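Local coordinates for dual specificity protein phosphatase 8 (Homo sapiens, PDB 4JMK) that probably removes phosphate from phosphotyrosine, phosphoserine and phosphothreonine residues of proteins and so restrains mitogen-activated protein kinases, at residues G2-L7 with D120-I125; P8-G13 with V84-L89; Y31-S36 with I71-K76; I98-I103 with R116-R121. The protein carries 1 engineered substitution. All blocks are in the same frame, centred on the assembly; numbering follows the deposited sequence.

Contact 1 of 4, residues G2-L7 with D120-I125; sequences GLTRIL and DRRPSI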
loop_
_atom_site.group_PDB
_atom_site.type_symbol
_atom_site.label_atom_id
_atom_site.label_comp_id
_atom_site.label_asym_id
_atom_site.label_seq_id
_atom_site.Cartn_x
_atom_site.Cartn_y
_atom_site.Cartn_z
ATOM N N GLY A 2 15.320 -6.362 -1.678
ATOM C CA GLY A 2 15.164 -4.957 -1.334
ATOM C C GLY A 2 13.918 -4.684 -0.503
ATOM O O GLY A 2 13.477 -3.539 -0.387
ATOM N N LEU A 3 13.352 -5.742 0.070
ATOM C CA LEU A 3 12.150 -5.646 0.902
ATOM C C LEU A 3 12.246 -4.552 1.965
ATOM O O LEU A 3 13.201 -4.527 2.739
ATOM C CB LEU A 3 11.894 -6.986 1.589
ATOM C CG LEU A 3 10.622 -7.054 2.430
ATOM C CD1 LEU A 3 9.431 -6.736 1.544
ATOM C CD2 LEU A 3 10.451 -8.419 3.073
ATOM N N THR A 4 11.260 -3.657 2.003
ATOM C CA THR A 4 11.268 -2.543 2.956
ATOM C C THR A 4 10.200 -2.683 4.034
ATOM O O THR A 4 9.024 -2.867 3.730
ATOM C CB THR A 4 11.009 -1.204 2.250
ATOM O OG1 THR A 4 11.837 -1.112 1.090
ATOM C CG2 THR A 4 11.311 -0.041 3.194
ATOM N N ARG A 5 10.610 -2.594 5.293
ATOM C CA ARG A 5 9.656 -2.483 6.389
ATOM C C ARG A 5 9.245 -1.013 6.542
ATOM O O ARG A 5 10.086 -0.153 6.817
ATOM C CB ARG A 5 10.290 -2.997 7.678
ATOM C CG ARG A 5 9.316 -3.165 8.841
ATOM C CD ARG A 5 10.061 -3.471 10.141
ATOM N NE ARG A 5 10.527 -2.255 10.813
ATOM C CZ ARG A 5 11.784 -1.808 10.804
ATOM N NH1 ARG A 5 12.731 -2.475 10.156
ATOM N NH2 ARG A 5 12.095 -0.690 11.450
ATOM N N ILE A 6 7.961 -0.712 6.358
ATOM C CA ILE A 6 7.496 0.679 6.481
ATOM C C ILE A 6 7.014 0.978 7.914
ATOM O O ILE A 6 7.414 1.980 8.523
ATOM C CB ILE A 6 6.371 0.998 5.462
ATOM C CG1 ILE A 6 6.860 0.738 4.032
ATOM C CG2 ILE A 6 5.901 2.444 5.606
ATOM C CD1 ILE A 6 8.059 1.610 3.617
ATOM N N LEU A 7 6.146 0.104 8.428
ATOM C CA LEU A 7 5.689 0.131 9.823
ATOM C C LEU A 7 5.847 -1.296 10.336
ATOM O O LEU A 7 6.065 -2.196 9.531
ATOM C CB LEU A 7 4.221 0.559 9.886
ATOM C CG LEU A 7 3.865 1.903 9.239
ATOM C CD1 LEU A 7 2.359 2.134 9.343
ATOM C CD2 LEU A 7 4.611 3.047 9.915
ATOM N N ASP A 120 11.747 8.121 2.338
ATOM C CA ASP A 120 12.920 7.991 3.204
ATOM C C ASP A 120 13.309 6.538 3.473
ATOM O O ASP A 120 14.486 6.227 3.607
ATOM C CB ASP A 120 12.689 8.687 4.551
ATOM C CG ASP A 120 12.739 10.190 4.452
ATOM O OD1 ASP A 120 12.231 10.851 5.383
ATOM O OD2 ASP A 120 13.268 10.719 3.447
ATOM N N ARG A 121 12.318 5.656 3.564
ATOM C CA ARG A 121 12.567 4.265 3.937
ATOM C C ARG A 121 12.793 3.376 2.714
ATOM O O ARG A 121 13.509 2.378 2.780
ATOM C CB ARG A 121 11.425 3.742 4.826
ATOM C CG ARG A 121 11.444 4.362 6.240
ATOM C CD ARG A 121 10.073 4.432 6.901
ATOM N NE ARG A 121 10.181 5.015 8.242
ATOM C CZ ARG A 121 10.179 6.320 8.504
ATOM N NH1 ARG A 121 10.066 7.212 7.525
ATOM N NH2 ARG A 121 10.297 6.747 9.756
ATOM N N ARG A 122 12.193 3.754 1.592
ATOM C CA ARG A 122 12.395 3.045 0.329
ATOM C C ARG A 122 12.703 4.073 -0.765
ATOM O O ARG A 122 11.823 4.461 -1.533
ATOM C CB ARG A 122 11.141 2.218 -0.010
ATOM C CG ARG A 122 11.285 1.283 -1.209
ATOM C CD ARG A 122 10.072 0.350 -1.336
ATOM N NE ARG A 122 10.121 -0.457 -2.556
ATOM C CZ ARG A 122 10.724 -1.640 -2.647
ATOM N NH1 ARG A 122 11.340 -2.159 -1.595
ATOM N NH2 ARG A 122 10.718 -2.304 -3.794
ATOM N N PRO A 123 13.967 4.530 -0.832
ATOM C CA PRO A 123 14.371 5.635 -1.714
ATOM C C PRO A 123 14.096 5.377 -3.188
ATOM O O PRO A 123 13.980 6.330 -3.964
ATOM C CB PRO A 123 15.884 5.733 -1.487
ATOM C CG PRO A 123 16.092 5.208 -0.106
ATOM C CD PRO A 123 15.060 4.115 0.067
ATOM N N SER A 124 13.999 4.111 -3.573
ATOM C CA SER A 124 13.737 3.765 -4.963
ATOM C C SER A 124 12.303 4.050 -5.430
ATOM O O SER A 124 12.018 3.942 -6.628
ATOM C CB SER A 124 14.082 2.296 -5.220
ATOM O OG SER A 124 13.242 1.418 -4.475
ATOM N N ILE A 125 11.386 4.402 -4.526
ATOM C CA ILE A 125 10.010 4.610 -4.995
ATOM C C ILE A 125 9.976 5.802 -5.934
ATOM O O ILE A 125 10.761 6.743 -5.792
ATOM C CB ILE A 125 8.952 4.800 -3.872
ATOM C CG1 ILE A 125 9.159 6.106 -3.099
ATOM C CG2 ILE A 125 8.902 3.585 -2.944
ATOM C CD1 ILE A 125 7.928 6.534 -2.315
HETATM O O HOH W 1 14.496 -0.514 1.724
#
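T4 and R122 meet in a partly buried, mainly polar contact, where an edge strand of the mixed sheet lies against the loop that leaves helix 111-121. The R122 chain runs fully extended, with CG anti to the backbone N (chi1 -172°), and its aliphatic part passes alongside the threonine hydroxyl before the guanidinium begins: T4 OG1 is 3.3 Å from R122 CD. Beyond that, R122 NH1 donates to T4 OG1 at 2.9 Å, in a fairly straight bond (161°) lying in the guanidinium plane. The same nitrogen reaches G2 O at 2.8 Å, but that bond is bent and weak. A water adds a second path, 2.8 Å from T4 OG1 and donating to R121 O. T4 CG2 turns the other way and packs 3.3 Å from R121 O. Further along, I6 CD1 rests on R121 CB at 4.2 Å. Outside the segments, R122 NE binds G91 O and R122 NH2 makes a weak bond to A90 O, both in the phosphate-binding loop. One arginine thus spends all its nitrogens on oxygens of two distant parts of the chain, which should hold its guanidinium in a fixed orientation between the amino-terminal strand and the active-site loop.

Contact 2 of 4, residues P8-G13 with V84-L89; sequences PHLYLG and VIVHSL. Engineered in segment 84-89: S88 (natural residue Cys). With SO4 (sulfate ion), chain C.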
loop_
_atom_site.group_PDB
_atom_site.type_symbol
_atom_site.label_atom_id
_atom_site.label_comp_id
_atom_site.label_asym_id
_atom_site.label_seq_id
_atom_site.Cartn_x
_atom_site.Cartn_y
_atom_site.Cartn_z
ATOM N N PRO A 8 5.742 -1.518 11.666
ATOM C CA PRO A 8 5.957 -2.894 12.132
ATOM C C PRO A 8 5.028 -3.915 11.468
ATOM O O PRO A 8 5.421 -5.073 11.310
ATOM C CB PRO A 8 5.680 -2.803 13.648
ATOM C CG PRO A 8 6.050 -1.416 14.008
ATOM C CD PRO A 8 5.639 -0.568 12.793
ATOM N N HIS A 9 3.830 -3.502 11.060
ATOM C CA HIS A 9 2.910 -4.440 10.423
ATOM C C HIS A 9 2.861 -4.254 8.910
ATOM O O HIS A 9 2.130 -4.951 8.227
ATOM C CB HIS A 9 1.501 -4.306 11.006
ATOM C CG HIS A 9 0.905 -2.937 10.857
ATOM N ND1 HIS A 9 1.429 -1.823 11.487
ATOM C CD2 HIS A 9 -0.180 -2.504 10.168
ATOM C CE1 HIS A 9 0.694 -0.767 11.182
ATOM N NE2 HIS A 9 -0.290 -1.152 10.389
ATOM N N LEU A 10 3.631 -3.313 8.376
ATOM C CA LEU A 10 3.474 -2.978 6.948
ATOM C C LEU A 10 4.796 -2.954 6.179
ATOM O O LEU A 10 5.691 -2.129 6.466
ATOM C CB LEU A 10 2.754 -1.619 6.815
ATOM C CG LEU A 10 2.588 -1.076 5.390
ATOM C CD1 LEU A 10 1.649 -1.971 4.599
ATOM C CD2 LEU A 10 2.049 0.346 5.448
ATOM N N TYR A 11 4.898 -3.859 5.203
ATOM C CA TYR A 11 6.042 -3.956 4.298
ATOM C C TYR A 11 5.671 -3.515 2.895
ATOM O O TYR A 11 4.511 -3.641 2.480
ATOM C CB TYR A 11 6.528 -5.406 4.211
ATOM C CG TYR A 11 7.170 -5.903 5.478
ATOM C CD1 TYR A 11 6.393 -6.311 6.550
ATOM C CD2 TYR A 11 8.557 -5.991 5.590
ATOM C CE1 TYR A 11 6.973 -6.772 7.717
ATOM C CE2 TYR A 11 9.146 -6.458 6.752
ATOM C CZ TYR A 11 8.344 -6.848 7.812
ATOM O OH TYR A 11 8.912 -7.311 8.980
ATOM N N LEU A 12 6.673 -3.027 2.155
ATOM C CA LEU A 12 6.495 -2.604 0.769
ATOM C C LEU A 12 7.564 -3.306 -0.083
ATOM O O LEU A 12 8.746 -3.274 0.255
ATOM C CB LEU A 12 6.642 -1.072 0.690
ATOM C CG LEU A 12 6.438 -0.342 -0.632
ATOM C CD1 LEU A 12 5.083 -0.711 -1.210
ATOM C CD2 LEU A 12 6.549 1.173 -0.415
ATOM N N GLY A 13 7.162 -3.967 -1.161
ATOM C CA GLY A 13 8.131 -4.735 -1.928
ATOM C C GLY A 13 7.734 -5.003 -3.361
ATOM O O GLY A 13 6.773 -4.414 -3.867
ATOM N N VAL A 84 1.640 -7.465 6.793
ATOM C CA VAL A 84 1.141 -7.526 5.422
ATOM C C VAL A 84 2.193 -6.908 4.519
ATOM O O VAL A 84 2.838 -5.922 4.901
ATOM C CB VAL A 84 -0.224 -6.786 5.276
ATOM C CG1 VAL A 84 -0.142 -5.379 5.846
ATOM C CG2 VAL A 84 -0.681 -6.739 3.823
ATOM N N ILE A 85 2.409 -7.501 3.349
ATOM C CA ILE A 85 3.242 -6.850 2.357
ATOM C C ILE A 85 2.358 -6.321 1.240
ATOM O O ILE A 85 1.453 -7.017 0.740
ATOM C CB ILE A 85 4.337 -7.784 1.790
ATOM C CG1 ILE A 85 5.206 -7.034 0.778
ATOM C CG2 ILE A 85 3.730 -8.999 1.152
ATOM C CD1 ILE A 85 6.231 -7.917 0.097
ATOM N N VAL A 86 2.606 -5.068 0.883
ATOM C CA VAL A 86 1.956 -4.466 -0.262
ATOM C C VAL A 86 2.994 -4.464 -1.375
ATOM O O VAL A 86 4.117 -3.983 -1.186
ATOM C CB VAL A 86 1.546 -3.031 0.027
ATOM C CG1 VAL A 86 0.771 -2.477 -1.155
ATOM C CG2 VAL A 86 0.695 -2.996 1.262
ATOM N N HIS A 87 2.634 -5.008 -2.532
ATOM C CA HIS A 87 3.599 -5.118 -3.619
ATOM C C HIS A 87 2.950 -4.866 -4.961
ATOM O O HIS A 87 1.723 -4.910 -5.101
ATOM C CB HIS A 87 4.254 -6.511 -3.639
ATOM C CG HIS A 87 3.389 -7.572 -4.245
ATOM N ND1 HIS A 87 3.422 -7.887 -5.593
ATOM C CD2 HIS A 87 2.448 -8.379 -3.698
ATOM C CE1 HIS A 87 2.544 -8.840 -5.841
ATOM N NE2 HIS A 87 1.938 -9.158 -4.711
ATOM N N SER A 88 3.790 -4.579 -5.948
ATOM C CA SER A 88 3.360 -4.592 -7.333
ATOM C C SER A 88 4.471 -5.289 -8.104
ATOM O O SER A 88 5.122 -6.179 -7.560
ATOM C CB SER A 88 3.099 -3.165 -7.821
ATOM O OG SER A 88 4.030 -2.258 -7.253
ATOM N N LEU A 89 4.712 -4.906 -9.352
ATOM C CA LEU A 89 5.787 -5.552 -10.096
ATOM C C LEU A 89 7.146 -5.158 -9.524
ATOM O O LEU A 89 7.946 -6.016 -9.130
ATOM C CB LEU A 89 5.705 -5.200 -11.585
ATOM C CG LEU A 89 6.728 -5.894 -12.498
ATOM C CD1 LEU A 89 6.669 -7.391 -12.309
ATOM C CD2 LEU A 89 6.454 -5.547 -13.934
HETATM S S SO4 C . 5.096 -0.646 -9.866
HETATM O O1 SO4 C . 5.209 -2.047 -10.272
HETATM O O2 SO4 C . 3.769 -0.177 -10.248
HETATM O O3 SO4 C . 6.114 0.122 -10.563
HETATM O O4 SO4 C . 5.289 -0.491 -8.445
#
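Y11 O is gripped from strand 84-87 by two neighbours at once: V86 N donates to it at 2.9 Å in a nearly straight bond (175°), and I85 CA points its hydrogen at Y11 O from 3.5 Å. The pattern alternates along the parallel pair, with Y11 N bound to V84 O and V84 N to H9 O, while G13 N reaches V86 O at 3.0 Å. Farther on the ladder loosens: G13 O, buried, has no hydrogen-bond partner and meets the CA-H of H87. On the face bearing L10, V84 and V86, the extended first torsion of L10 (chi1 176°) brings CD1 within 3.6 Å of V86 CG2. Y11 CB and I85 CG1 pack together on the other face. Strand 83-87 then leads into the HCX5R loop that defines protein-tyrosine phosphatases, with the predicted catalytic cysteine engineered to S88. A sulfate occupies this phosphate-binding cradle, with O1 3.0 Å from L89 N and bonds from A90, I92, S93 and R94; H87 ND1 donates to S88 O, which would limit rotation of the histidine ring. Strand 83-87 is flanked on its other edge by strand 29-34, while helices 67-79 and 94-107 pack on the L10 and V86 face.

Contact 3 of 4, residues Y31-S36 with I71-K76; sequences YVLNAS and IEFIDK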
loop_
_atom_site.group_PDB
_atom_site.type_symbol
_atom_site.label_atom_id
_atom_site.label_comp_id
_atom_site.label_asym_id
_atom_site.label_seq_id
_atom_site.Cartn_x
_atom_site.Cartn_y
_atom_site.Cartn_z
ATOM N N TYR A 31 0.051 -12.021 5.151
ATOM C CA TYR A 31 -0.929 -11.246 4.377
ATOM C C TYR A 31 -0.264 -10.568 3.181
ATOM O O TYR A 31 0.853 -10.050 3.303
ATOM C CB TYR A 31 -1.524 -10.130 5.239
ATOM C CG TYR A 31 -2.621 -10.553 6.186
ATOM C CD1 TYR A 31 -2.337 -11.276 7.333
ATOM C CD2 TYR A 31 -3.937 -10.191 5.947
ATOM C CE1 TYR A 31 -3.339 -11.636 8.211
ATOM C CE2 TYR A 31 -4.946 -10.546 6.815
ATOM C CZ TYR A 31 -4.641 -11.268 7.941
ATOM O OH TYR A 31 -5.645 -11.623 8.806
ATOM N N VAL A 32 -0.974 -10.534 2.058
ATOM C CA VAL A 32 -0.464 -9.926 0.821
ATOM C C VAL A 32 -1.507 -9.042 0.144
ATOM O O VAL A 32 -2.635 -9.486 -0.143
ATOM C CB VAL A 32 -0.013 -10.986 -0.203
ATOM C CG1 VAL A 32 0.331 -10.312 -1.566
ATOM C CG2 VAL A 32 1.199 -11.761 0.326
ATOM N N LEU A 33 -1.122 -7.792 -0.110
ATOM C CA LEU A 33 -1.920 -6.871 -0.914
ATOM C C LEU A 33 -1.188 -6.669 -2.234
ATOM O O LEU A 33 -0.110 -6.078 -2.274
ATOM C CB LEU A 33 -2.098 -5.532 -0.185
ATOM C CG LEU A 33 -3.031 -4.495 -0.804
ATOM C CD1 LEU A 33 -4.345 -5.089 -1.142
ATOM C CD2 LEU A 33 -3.232 -3.317 0.169
ATOM N N ASN A 34 -1.782 -7.181 -3.303
ATOM C CA ASN A 34 -1.158 -7.259 -4.620
ATOM C C ASN A 34 -1.789 -6.200 -5.506
ATOM O O ASN A 34 -2.949 -6.341 -5.924
ATOM C CB ASN A 34 -1.440 -8.659 -5.170
ATOM C CG ASN A 34 -0.869 -8.894 -6.554
ATOM O OD1 ASN A 34 -0.658 -7.965 -7.334
ATOM N ND2 ASN A 34 -0.666 -10.163 -6.885
ATOM N N ALA A 35 -1.036 -5.137 -5.787
ATOM C CA ALA A 35 -1.557 -4.020 -6.572
ATOM C C ALA A 35 -1.106 -4.172 -8.011
ATOM O O ALA A 35 -0.161 -3.512 -8.443
ATOM C CB ALA A 35 -1.066 -2.694 -6.001
ATOM N N SER A 36 -1.768 -5.066 -8.742
ATOM C CA SER A 36 -1.411 -5.354 -10.130
ATOM C C SER A 36 -2.464 -6.257 -10.747
ATOM O O SER A 36 -3.263 -6.856 -10.025
ATOM C CB SER A 36 -0.074 -6.084 -10.190
ATOM O OG SER A 36 -0.273 -7.467 -9.925
ATOM N N ILE A 71 -6.691 0.105 2.665
ATOM C CA ILE A 71 -6.401 0.482 4.042
ATOM C C ILE A 71 -7.105 -0.437 5.057
ATOM O O ILE A 71 -6.498 -0.862 6.044
ATOM C CB ILE A 71 -6.726 1.979 4.245
ATOM C CG1 ILE A 71 -5.721 2.817 3.447
ATOM C CG2 ILE A 71 -6.715 2.383 5.720
ATOM C CD1 ILE A 71 -6.067 4.312 3.380
ATOM N N GLU A 72 -8.373 -0.746 4.813
ATOM C CA GLU A 72 -9.119 -1.702 5.635
ATOM C C GLU A 72 -8.407 -3.072 5.713
ATOM O O GLU A 72 -8.291 -3.670 6.791
ATOM C CB GLU A 72 -10.531 -1.860 5.049
ATOM C CG GLU A 72 -11.429 -2.860 5.758
ATOM C CD GLU A 72 -12.681 -3.205 4.946
ATOM O OE1 GLU A 72 -13.790 -2.792 5.351
ATOM O OE2 GLU A 72 -12.559 -3.896 3.908
ATOM N N PHE A 73 -7.926 -3.558 4.571
ATOM C CA PHE A 73 -7.194 -4.822 4.517
ATOM C C PHE A 73 -5.940 -4.772 5.388
ATOM O O PHE A 73 -5.654 -5.712 6.151
ATOM C CB PHE A 73 -6.820 -5.142 3.063
ATOM C CG PHE A 73 -6.105 -6.471 2.883
ATOM C CD1 PHE A 73 -6.798 -7.677 2.993
ATOM C CD2 PHE A 73 -4.748 -6.505 2.589
ATOM C CE1 PHE A 73 -6.140 -8.901 2.819
ATOM C CE2 PHE A 73 -4.078 -7.717 2.419
ATOM C CZ PHE A 73 -4.782 -8.927 2.527
ATOM N N ILE A 74 -5.173 -3.691 5.260
ATOM C CA ILE A 74 -3.956 -3.537 6.055
ATOM C C ILE A 74 -4.306 -3.499 7.537
ATOM O O ILE A 74 -3.607 -4.112 8.357
ATOM C CB ILE A 74 -3.152 -2.274 5.642
ATOM C CG1 ILE A 74 -2.588 -2.453 4.221
ATOM C CG2 ILE A 74 -2.023 -1.969 6.657
ATOM C CD1 ILE A 74 -2.115 -1.156 3.587
ATOM N N ASP A 75 -5.395 -2.816 7.889
ATOM C CA ASP A 75 -5.825 -2.803 9.293
ATOM C C ASP A 75 -6.357 -4.158 9.788
ATOM O O ASP A 75 -6.301 -4.450 10.989
ATOM C CB ASP A 75 -6.836 -1.680 9.537
ATOM C CG ASP A 75 -6.174 -0.312 9.566
ATOM O OD1 ASP A 75 -5.012 -0.229 10.030
ATOM O OD2 ASP A 75 -6.810 0.674 9.131
ATOM N N LYS A 76 -6.871 -4.992 8.886
ATOM C CA LYS A 76 -7.270 -6.338 9.309
ATOM C C LYS A 76 -6.050 -7.126 9.775
ATOM O O LYS A 76 -6.113 -7.849 10.773
ATOM C CB LYS A 76 -7.977 -7.100 8.193
ATOM C CG LYS A 76 -9.367 -6.602 7.877
ATOM C CD LYS A 76 -10.032 -7.537 6.857
ATOM C CE LYS A 76 -11.372 -7.008 6.362
ATOM N NZ LYS A 76 -11.926 -7.860 5.249
#
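F73 reaches from helix 67-79 onto strand 29-34 and settles between Y31 and L33, the three residues that bury the most surface here. These two strand residues, two positions apart, both point toward the helix, and the phenylalanine ring sits over the backbone that joins them. With CG of F73 anti to the backbone N (chi1 -177°), the ring is carried out from the helix far enough for CE2 to lie 3.4 Å from V32 O. Y31 presents its edge toward the F73 face in an offset edge-to-face pair, the planes inclined at 60° and the centroids 5.7 Å apart; the nearest approach is Y31 CD2 to F73 CZ, 3.7 Å. At the far end of this strand segment's contact, L33 CB touches F73 CE2 at 3.9 Å, the two side chains sliding past each other in opposite directions. L33 CD2 goes on to meet I74 CG1 at 4.2 Å, the two side chains crossing at about a right angle. The helix runs nearly antiparallel to the strand (168°), as part of the beta-alpha-beta crossover from strand 50-52 to strand 83-87 that passes over this strand. M51, on the outer strand, also touches L33 and F73. No hydrogen bond crosses between the segments, so the helix is held to the sheet here by the fit of nonpolar groups, with the ring packing probably setting how the phenylalanine lies.

Contact 4 of 4, residues I98-I103 with R116-R121; sequences IAIAYI and RFVKDR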
loop_
_atom_site.group_PDB
_atom_site.type_symbol
_atom_site.label_atom_id
_atom_site.label_comp_id
_atom_site.label_asym_id
_atom_site.label_seq_id
_atom_site.Cartn_x
_atom_site.Cartn_y
_atom_site.Cartn_z
ATOM N N ILE A 98 -0.189 3.136 -2.442
ATOM C CA ILE A 98 -1.071 2.591 -1.403
ATOM C C ILE A 98 -0.479 2.757 -0.005
ATOM O O ILE A 98 -1.177 3.197 0.921
ATOM C CB ILE A 98 -1.446 1.128 -1.700
ATOM C CG1 ILE A 98 -2.374 1.094 -2.917
ATOM C CG2 ILE A 98 -2.129 0.456 -0.476
ATOM C CD1 ILE A 98 -2.623 -0.308 -3.494
ATOM N N ALA A 99 0.809 2.440 0.147
ATOM C CA ALA A 99 1.497 2.624 1.429
ATOM C C ALA A 99 1.438 4.075 1.886
ATOM O O ALA A 99 1.225 4.352 3.081
ATOM C CB ALA A 99 2.944 2.169 1.324
ATOM N N ILE A 100 1.640 4.998 0.949
ATOM C CA ILE A 100 1.595 6.432 1.286
ATOM C C ILE A 100 0.209 6.815 1.769
ATOM O O ILE A 100 0.078 7.488 2.789
ATOM C CB ILE A 100 2.030 7.333 0.096
ATOM C CG1 ILE A 100 3.501 7.064 -0.228
ATOM C CG2 ILE A 100 1.848 8.817 0.447
ATOM C CD1 ILE A 100 3.950 7.543 -1.608
ATOM N N ALA A 101 -0.828 6.390 1.051
ATOM C CA ALA A 101 -2.200 6.677 1.481
ATOM C C ALA A 101 -2.497 6.105 2.873
ATOM O O ALA A 101 -3.203 6.725 3.673
ATOM C CB ALA A 101 -3.204 6.150 0.453
ATOM N N TYR A 102 -1.977 4.915 3.164
ATOM C CA TYR A 102 -2.226 4.310 4.466
ATOM C C TYR A 102 -1.671 5.178 5.593
ATOM O O TYR A 102 -2.311 5.358 6.636
ATOM C CB TYR A 102 -1.619 2.902 4.545
ATOM C CG TYR A 102 -1.855 2.277 5.897
ATOM C CD1 TYR A 102 -3.062 1.650 6.192
ATOM C CD2 TYR A 102 -0.888 2.339 6.892
ATOM C CE1 TYR A 102 -3.290 1.094 7.454
ATOM C CE2 TYR A 102 -1.107 1.784 8.148
ATOM C CZ TYR A 102 -2.308 1.166 8.413
ATOM O OH TYR A 102 -2.528 0.620 9.655
ATOM N N ILE A 103 -0.472 5.706 5.389
ATOM C CA ILE A 103 0.152 6.550 6.400
ATOM C C ILE A 103 -0.601 7.856 6.535
ATOM O O ILE A 103 -0.814 8.349 7.649
ATOM C CB ILE A 103 1.632 6.782 6.076
ATOM C CG1 ILE A 103 2.382 5.463 6.256
ATOM C CG2 ILE A 103 2.248 7.828 6.978
ATOM C CD1 ILE A 103 3.717 5.481 5.639
ATOM N N ARG A 116 7.134 11.644 1.813
ATOM C CA ARG A 116 8.506 11.704 2.311
ATOM C C ARG A 116 8.796 10.558 3.299
ATOM O O ARG A 116 9.902 10.005 3.308
ATOM C CB ARG A 116 8.760 13.071 2.964
ATOM C CG ARG A 116 10.210 13.366 3.325
ATOM C CD ARG A 116 10.311 14.732 4.002
ATOM N NE ARG A 116 9.412 14.810 5.153
ATOM C CZ ARG A 116 9.123 15.924 5.819
ATOM N NH1 ARG A 116 9.662 17.080 5.455
ATOM N NH2 ARG A 116 8.292 15.879 6.853
ATOM N N PHE A 117 7.809 10.203 4.126
ATOM C CA PHE A 117 7.974 9.109 5.095
ATOM C C PHE A 117 8.306 7.792 4.381
ATOM O O PHE A 117 9.226 7.057 4.779
ATOM C CB PHE A 117 6.707 8.953 5.949
ATOM C CG PHE A 117 6.825 7.927 7.058
ATOM C CD1 PHE A 117 7.035 8.329 8.376
ATOM C CD2 PHE A 117 6.695 6.576 6.793
ATOM C CE1 PHE A 117 7.123 7.391 9.400
ATOM C CE2 PHE A 117 6.780 5.623 7.809
ATOM C CZ PHE A 117 7.003 6.024 9.109
ATOM N N VAL A 118 7.559 7.487 3.325
ATOM C CA VAL A 118 7.788 6.240 2.610
ATOM C C VAL A 118 9.059 6.333 1.786
ATOM O O VAL A 118 9.854 5.385 1.729
ATOM C CB VAL A 118 6.599 5.886 1.726
ATOM C CG1 VAL A 118 6.877 4.581 0.946
ATOM C CG2 VAL A 118 5.356 5.740 2.603
ATOM N N LYS A 119 9.255 7.491 1.166
ATOM C CA LYS A 119 10.427 7.729 0.318
ATOM C C LYS A 119 11.737 7.611 1.107
ATOM O O LYS A 119 12.728 7.069 0.608
ATOM C CB LYS A 119 10.306 9.112 -0.329
ATOM C CG LYS A 119 11.499 9.547 -1.157
ATOM C CD LYS A 119 11.472 8.926 -2.534
ATOM C CE LYS A 119 12.517 9.566 -3.453
ATOM N NZ LYS A 119 12.636 8.764 -4.690
ATOM N N ASP A 120 11.747 8.121 2.338
ATOM C CA ASP A 120 12.920 7.991 3.204
ATOM C C ASP A 120 13.309 6.538 3.473
ATOM O O ASP A 120 14.486 6.227 3.607
ATOM C CB ASP A 120 12.689 8.687 4.551
ATOM C CG ASP A 120 12.739 10.190 4.452
ATOM O OD1 ASP A 120 12.231 10.851 5.383
ATOM O OD2 ASP A 120 13.268 10.719 3.447
ATOM N N ARG A 121 12.318 5.656 3.564
ATOM C CA ARG A 121 12.567 4.265 3.937
ATOM C C ARG A 121 12.793 3.376 2.714
ATOM O O ARG A 121 13.509 2.378 2.780
ATOM C CB ARG A 121 11.425 3.742 4.826
ATOM C CG ARG A 121 11.444 4.362 6.240
ATOM C CD ARG A 121 10.073 4.432 6.901
ATOM N NE ARG A 121 10.181 5.015 8.242
ATOM C CZ ARG A 121 10.179 6.320 8.504
ATOM N NH1 ARG A 121 10.066 7.212 7.525
ATOM N NH2 ARG A 121 10.297 6.747 9.756
#
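V118 CG2 is the crowded point between two helices, wedged against I103 and I100 of helix 94-107, whereas the side of helix 111-121 turned from this junction is charged and exposed. I103 CD1 is 3.5 Å from V118 CG2, closer than usual carbon contacts, and I103 CD1 also reaches F117 CD2 at 3.4 Å, the isoleucine and phenylalanine side chains crossing at about a right angle. Both isoleucines have CG1 anti to the carbonyl carbon (chi1 -69° for I103), which directs these branches at the facing helix; I100 CG1 thereby lies 3.6 Å from V118 CG2. A99 contributes more loosely, its CB 4.5 Å from the same valine methyl. In the phosphatase fold, helix 94-107 is the one that follows the phosphate-binding loop, and after a short connection helix 111-121 turns back against it, their local axes 9.5 Å apart and inclined at 130°. Strand 4-7 closes one margin of the pair, with I6 touching both I103 and F117, while L135 of helix 129-148 touches I100. Toward solvent the character changes. The R121 guanidinium lies face to face with the F117 ring in a cation-pi pair within this helix, while NH1 donates to F117 O at 2.9 Å. R116 turns away from the junction and forms a salt bridge with D113.

In the fold
The four contacts tie one catalytic domain together around its five-stranded mixed sheet. Contact 2 is the parallel pairing near its middle. Contacts 1 and 2, which touch through the edge strand, have centres about 9 Å apart; contacts 2 and 3, on neighbouring strands, about 8 Å. Along the chain, contact 1 spans the interval of contact 2, which in turn spans that of contact 3; contact 4 opens after contact 2 has closed. Contacts 1 and 4 share helix 111-121, with D120 and R121 in common. Contacts 3 and 4, about 15 Å between centres, meet where Y102 bonds D75, and Y102 also bonds H9 of contact 2. Y102 thus joins both helices to the sheet, away from the phosphate-binding loop.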